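Local coordinates for RimK domain protein ATP-grasp (Sphaerobacter thermophilus, PDB 5I47) that probably binds ATP and may use it to ligate an amino acid, such as glutamate, onto a carboxylate, at residues R15-L20 / D256-S261; T109-G114 / A166-Q171. One frame throughout, in Å; residues are numbered along the deposited sequence.

Contact 1: residues R15-L20 / D256-S261; sequences RVEERL and DFRSLS
Phe257 and Glu17 meet through two turns of their side chains: the phenylalanine sets CG between its own backbone N and carbonyl carbon (chi1 56°), while the glutamate folds at its second torsion (chi2 88°). The fold lays its aliphatic part over one ring face, with Glu17 CG 3.5 Å from the centroid of the Phe257 ring and 9° off the normal, a CH-pi contact. The carboxylate beyond stands steeply to the ring. Its OE1 is gripped from its own segment by a salt bridge from Arg15 NH1 at 3.0 Å. From across, Arg258 NH2 lies 3.5 Å from Glu17 OE1, which sits over the guanidinium face, so charge alone acts. The two donors Arg15 NH1 and Arg258 NH2 stand 3.0 Å apart, gathered about that oxygen. Val16 CG2 packs against Arg258 NH1 at 3.3 Å. One turn on in the helix, Leu20 CD1 reaches Phe257 CE1 at 4.3 Å and also touches Ser261. In place of the phenylalanine, an alanine is likely to open a gap beside Glu17 CG and Leu20 CD1, leaving the glutamate chain freer to turn. Glu18 OE1 accepts the backbone N-H of the N-cap residue Arg15 at 3.1 Å from its N, and Glu18 OE2 pairs with Arg58. Arg15, Glu17, Glu18 and Arg258 form a salt-bridge network that joins the starts of helices 16-27 and 258-262, and with them the pre-ATP-grasp and ATP-grasp regions.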
loop_
_atom_site.group_PDB
_atom_site.type_symbol
_atom_site.label_atom_id
_atom_site.label_comp_id
_atom_site.label_asym_id
_atom_site.label_seq_id
_atom_site.Cartn_x
_atom_site.Cartn_y
_atom_site.Cartn_z
ATOM N N ARG B 15 26.135 -5.016 -8.924
ATOM C CA ARG B 15 27.053 -5.400 -7.869
ATOM C C ARG B 15 27.449 -6.864 -8.071
ATOM O O ARG B 15 27.216 -7.439 -9.146
ATOM C CB ARG B 15 26.410 -5.144 -6.505
ATOM C CG ARG B 15 26.144 -3.685 -6.189
ATOM C CD ARG B 15 25.255 -3.566 -4.963
ATOM N NE ARG B 15 24.093 -4.452 -5.058
ATOM C CZ ARG B 15 23.908 -5.540 -4.312
ATOM N NH1 ARG B 15 24.803 -5.882 -3.395
ATOM N NH2 ARG B 15 22.821 -6.282 -4.479
ATOM N N VAL B 16 28.032 -7.469 -7.032
ATOM C CA VAL B 16 28.547 -8.833 -7.142
ATOM C C VAL B 16 27.422 -9.808 -7.470
ATOM O O VAL B 16 27.556 -10.663 -8.352
ATOM C CB VAL B 16 29.286 -9.232 -5.853
ATOM C CG1 VAL B 16 29.475 -10.738 -5.790
ATOM C CG2 VAL B 16 30.636 -8.534 -5.781
ATOM N N GLU B 17 26.295 -9.698 -6.762
ATOM C CA GLU B 17 25.175 -10.599 -7.024
ATOM C C GLU B 17 24.655 -10.436 -8.447
ATOM O O GLU B 17 24.274 -11.418 -9.094
ATOM C CB GLU B 17 24.055 -10.359 -6.012
ATOM C CG GLU B 17 24.369 -10.829 -4.596
ATOM C CD GLU B 17 25.063 -9.764 -3.765
ATOM O OE1 GLU B 17 25.430 -8.710 -4.333
ATOM O OE2 GLU B 17 25.233 -9.980 -2.544
ATOM N N GLU B 18 24.651 -9.202 -8.961
ATOM C CA GLU B 18 24.111 -8.959 -10.295
ATOM C C GLU B 18 24.980 -9.586 -11.380
ATOM O O GLU B 18 24.459 -10.112 -12.370
ATOM C CB GLU B 18 23.947 -7.457 -10.531
ATOM C CG GLU B 18 22.649 -6.877 -9.981
ATOM C CD GLU B 18 22.594 -6.893 -8.465
ATOM O OE1 GLU B 18 23.498 -6.309 -7.830
ATOM O OE2 GLU B 18 21.653 -7.499 -7.906
ATOM N N ARG B 19 26.303 -9.552 -11.218
ATOM C CA ARG B 19 27.157 -10.144 -12.243
ATOM C C ARG B 19 27.150 -11.668 -12.189
ATOM O O ARG B 19 27.239 -12.317 -13.237
ATOM C CB ARG B 19 28.587 -9.606 -12.122
ATOM C CG ARG B 19 29.292 -9.936 -10.824
ATOM C CD ARG B 19 30.480 -9.017 -10.611
ATOM N NE ARG B 19 30.128 -7.632 -10.911
ATOM C CZ ARG B 19 30.654 -6.575 -10.301
ATOM N NH1 ARG B 19 31.557 -6.740 -9.342
ATOM N NH2 ARG B 19 30.270 -5.351 -10.644
ATOM N N LEU B 20 27.044 -12.252 -10.990
ATOM C CA LEU B 20 26.850 -13.695 -10.880
ATOM C C LEU B 20 25.603 -14.138 -11.631
ATOM O O LEU B 20 25.603 -15.181 -12.298
ATOM C CB LEU B 20 26.749 -14.109 -9.412
ATOM C CG LEU B 20 27.990 -13.950 -8.540
ATOM C CD1 LEU B 20 27.690 -14.365 -7.105
ATOM C CD2 LEU B 20 29.135 -14.767 -9.111
ATOM N N ASP B 256 21.112 -9.731 -0.931
ATOM C CA ASP B 256 22.470 -10.160 -0.615
ATOM C C ASP B 256 22.506 -11.683 -0.545
ATOM O O ASP B 256 22.033 -12.274 0.430
ATOM C CB ASP B 256 22.943 -9.558 0.707
ATOM C CG ASP B 256 22.515 -8.117 0.881
ATOM O OD1 ASP B 256 22.655 -7.330 -0.081
ATOM O OD2 ASP B 256 22.032 -7.775 1.982
ATOM N N PHE B 257 23.061 -12.318 -1.575
ATOM C CA PHE B 257 23.444 -13.723 -1.491
ATOM C C PHE B 257 24.933 -13.890 -1.770
ATOM O O PHE B 257 25.373 -14.919 -2.288
ATOM C CB PHE B 257 22.595 -14.596 -2.418
ATOM C CG PHE B 257 22.613 -14.180 -3.864
ATOM C CD1 PHE B 257 23.536 -14.720 -4.745
ATOM C CD2 PHE B 257 21.671 -13.291 -4.353
ATOM C CE1 PHE B 257 23.536 -14.360 -6.080
ATOM C CE2 PHE B 257 21.669 -12.921 -5.686
ATOM C CZ PHE B 257 22.600 -13.459 -6.550
ATOM N N ARG B 258 25.715 -12.869 -1.407
ATOM C CA ARG B 258 27.164 -12.904 -1.583
ATOM C C ARG B 258 27.796 -13.993 -0.727
ATOM O O ARG B 258 28.533 -14.850 -1.230
ATOM C CB ARG B 258 27.748 -11.538 -1.223
ATOM C CG ARG B 258 28.904 -11.071 -2.079
ATOM C CD ARG B 258 29.429 -9.737 -1.565
ATOM N NE ARG B 258 28.364 -8.746 -1.430
ATOM C CZ ARG B 258 28.255 -7.651 -2.176
ATOM N NH1 ARG B 258 29.154 -7.389 -3.113
ATOM N NH2 ARG B 258 27.252 -6.809 -1.978
ATOM N N SER B 259 27.516 -13.968 0.580
ATOM C CA SER B 259 28.138 -14.909 1.505
ATOM C C SER B 259 27.792 -16.350 1.158
ATOM O O SER B 259 28.658 -17.233 1.207
ATOM C CB SER B 259 27.707 -14.586 2.936
ATOM O OG SER B 259 28.070 -15.628 3.828
ATOM N N LEU B 260 26.531 -16.611 0.806
ATOM C CA LEU B 260 26.118 -17.983 0.530
ATOM C C LEU B 260 26.747 -18.502 -0.758
ATOM O O LEU B 260 27.138 -19.671 -0.834
ATOM C CB LEU B 260 24.594 -18.070 0.466
ATOM C CG LEU B 260 24.019 -19.484 0.565
ATOM C CD1 LEU B 260 24.453 -20.146 1.865
ATOM C CD2 LEU B 260 22.501 -19.468 0.450
ATOM N N SER B 261 26.859 -17.648 -1.780
ATOM C CA SER B 261 27.579 -18.024 -2.992
ATOM C C SER B 261 29.047 -18.312 -2.718
ATOM O O SER B 261 29.669 -19.085 -3.456
ATOM C CB SER B 261 27.461 -16.924 -4.046
ATOM O OG SER B 261 26.261 -17.045 -4.784
#

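Contact 2: residues T109-G114 / A166-Q171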
loop_
_atom_site.group_PDB
_atom_site.type_symbol
_atom_site.label_atom_id
_atom_site.label_comp_id
_atom_site.label_asym_id
_atom_site.label_seq_id
_atom_site.Cartn_x
_atom_site.Cartn_y
_atom_site.Cartn_z
ATOM N N THR B 109 2.086 -8.674 18.382
ATOM C CA THR B 109 2.014 -7.444 17.607
ATOM C C THR B 109 0.681 -6.756 17.847
ATOM O O THR B 109 -0.341 -7.410 18.060
ATOM C CB THR B 109 2.203 -7.725 16.108
ATOM O OG1 THR B 109 3.436 -8.428 15.911
ATOM C CG2 THR B 109 2.239 -6.430 15.305
ATOM N N ARG B 110 0.708 -5.424 17.833
ATOM C CA ARG B 110 -0.493 -4.605 17.845
ATOM C C ARG B 110 -0.433 -3.604 16.701
ATOM O O ARG B 110 0.624 -3.029 16.420
ATOM C CB ARG B 110 -0.659 -3.858 19.174
ATOM C CG ARG B 110 -0.913 -4.752 20.367
ATOM C CD ARG B 110 -2.173 -5.579 20.179
ATOM N NE ARG B 110 -2.345 -6.544 21.263
ATOM C CZ ARG B 110 -1.701 -7.706 21.339
ATOM N NH1 ARG B 110 -0.836 -8.055 20.397
ATOM N NH2 ARG B 110 -1.919 -8.519 22.363
ATOM N N VAL B 111 -1.570 -3.394 16.050
ATOM C CA VAL B 111 -1.702 -2.400 14.992
ATOM C C VAL B 111 -2.272 -1.142 15.633
ATOM O O VAL B 111 -3.419 -1.132 16.093
ATOM C CB VAL B 111 -2.593 -2.903 13.848
ATOM C CG1 VAL B 111 -2.412 -2.030 12.617
ATOM C CG2 VAL B 111 -2.280 -4.362 13.535
ATOM N N CYS B 112 -1.469 -0.084 15.674
ATOM C CA CYS B 112 -1.810 1.144 16.380
ATOM C C CYS B 112 -1.934 2.293 15.393
ATOM O O CYS B 112 -0.997 2.576 14.637
ATOM C CB CYS B 112 -0.757 1.466 17.440
ATOM S SG CYS B 112 -0.505 0.104 18.577
ATOM N N PHE B 113 -3.086 2.963 15.416
ATOM C CA PHE B 113 -3.395 4.012 14.457
ATOM C C PHE B 113 -3.228 5.412 15.043
ATOM O O PHE B 113 -3.663 6.390 14.426
ATOM C CB PHE B 113 -4.808 3.801 13.904
ATOM C CG PHE B 113 -4.948 2.536 13.089
ATOM C CD1 PHE B 113 -5.208 1.321 13.705
ATOM C CD2 PHE B 113 -4.783 2.559 11.712
ATOM C CE1 PHE B 113 -5.315 0.154 12.962
ATOM C CE2 PHE B 113 -4.892 1.397 10.963
ATOM C CZ PHE B 113 -5.157 0.193 11.591
ATOM N N GLY B 114 -2.585 5.531 16.202
ATOM C CA GLY B 114 -2.328 6.839 16.783
ATOM C C GLY B 114 -1.386 6.740 17.963
ATOM O O GLY B 114 -1.026 5.649 18.410
ATOM N N ALA B 166 -0.146 5.297 11.404
ATOM C CA ALA B 166 -0.280 3.897 11.794
ATOM C C ALA B 166 1.074 3.192 11.812
ATOM O O ALA B 166 1.815 3.224 10.826
ATOM C CB ALA B 166 -1.231 3.176 10.841
ATOM N N VAL B 167 1.397 2.553 12.941
ATOM C CA VAL B 167 2.597 1.734 13.072
ATOM C C VAL B 167 2.229 0.426 13.760
ATOM O O VAL B 167 1.160 0.285 14.356
ATOM C CB VAL B 167 3.730 2.435 13.860
ATOM C CG1 VAL B 167 3.913 3.880 13.411
ATOM C CG2 VAL B 167 3.480 2.346 15.355
ATOM N N LEU B 168 3.149 -0.533 13.675
ATOM C CA LEU B 168 3.061 -1.798 14.391
ATOM C C LEU B 168 3.912 -1.716 15.651
ATOM O O LEU B 168 5.096 -1.368 15.584
ATOM C CB LEU B 168 3.546 -2.963 13.524
ATOM C CG LEU B 168 2.811 -3.301 12.225
ATOM C CD1 LEU B 168 3.540 -4.416 11.501
ATOM C CD2 LEU B 168 1.372 -3.696 12.501
ATOM N N VAL B 169 3.310 -2.029 16.793
ATOM C CA VAL B 169 4.029 -2.156 18.055
ATOM C C VAL B 169 4.242 -3.646 18.286
ATOM O O VAL B 169 3.296 -4.377 18.599
ATOM C CB VAL B 169 3.266 -1.501 19.215
ATOM C CG1 VAL B 169 4.016 -1.699 20.519
ATOM C CG2 VAL B 169 3.066 -0.017 18.943
ATOM N N GLN B 170 5.479 -4.104 18.107
ATOM C CA GLN B 170 5.794 -5.526 18.098
ATOM C C GLN B 170 6.774 -5.850 19.213
ATOM O O GLN B 170 7.758 -5.128 19.410
ATOM C CB GLN B 170 6.376 -5.950 16.746
ATOM C CG GLN B 170 6.541 -7.450 16.586
ATOM C CD GLN B 170 7.020 -7.841 15.203
ATOM O OE1 GLN B 170 8.168 -7.590 14.838
ATOM N NE2 GLN B 170 6.136 -8.452 14.420
ATOM N N GLN B 171 6.504 -6.936 19.934
ATOM C CA GLN B 171 7.397 -7.366 20.999
ATOM C C GLN B 171 8.783 -7.667 20.443
ATOM O O GLN B 171 8.929 -8.211 19.344
ATOM C CB GLN B 171 6.826 -8.598 21.700
ATOM C CG GLN B 171 7.738 -9.199 22.756
ATOM C CD GLN B 171 7.013 -10.183 23.650
ATOM O OE1 GLN B 171 6.987 -11.386 23.383
ATOM N NE2 GLN B 171 6.414 -9.674 24.720
#
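Gln170 faces Thr109 in a non-hydrogen-bonded antiparallel pair, and its whole side chain runs along the threonine hydroxyl. CB lies 3.9 Å from Thr109 OG1; CG, anti to the backbone N (chi1 -172°), comes closer, at 3.3 Å from that oxygen. The chain stays extended to CD, 3.7 Å from Thr109 OG1, where the amide turns so that NE2 donates to OG1 at 3.1 Å, a fairly straight bond (159° at the hydrogen) almost in the amide plane. At the other branch OE1 takes a hydrogen bond from Lys132, so Thr109 on one flanking strand and Lys132 on the other hold both ends of the amide and fix its rotation; Thr109 OG1 is itself bonded to Pro107 O. The strands 109-112 and 167-171 run antiparallel at 160° and belong to a four-stranded antiparallel sheet, which probably forms one lobe of the ATP-grasp fold, with 109-112 outermost within the chain. Beyond it, Val111 and Cys112 pair with a strand of the second subunit, carrying the sheet across the interface. Backbone bonds pair Arg110 with Val169 and Cys112 with Val167. On the Gln170 face, Leu168 CD2 lies alongside Val111 CG2 at 3.9 Å. On the other face Cys112 SG packs on Val169 CG2 at 3.6 Å, and Cys112 also touches Ala121 of helix 115-125. Where the pairing ends, Ala166 CB meets Phe113 CD2 at 3.7 Å.

How the contacts relate
Contacts 1 and 2 lie on opposite sides of the chain's centre, their centres 35 Å apart and their nearest atoms about 19 Å apart. In sequence, both strands of contact 2 fall between the two partners of contact 1. Contact 1 brings the start of the chain back to a helix that follows the five-stranded antiparallel sheet, whereas contact 2 lies within the four-stranded antiparallel sheet that continues into the second subunit. ATP-grasp enzymes hold the nucleotide between two alpha/beta lobes, so the pocket here probably lies between the two antiparallel sheets. A glycerol, likely from crystallisation, is hydrogen-bonded to Thr109 N in contact 2.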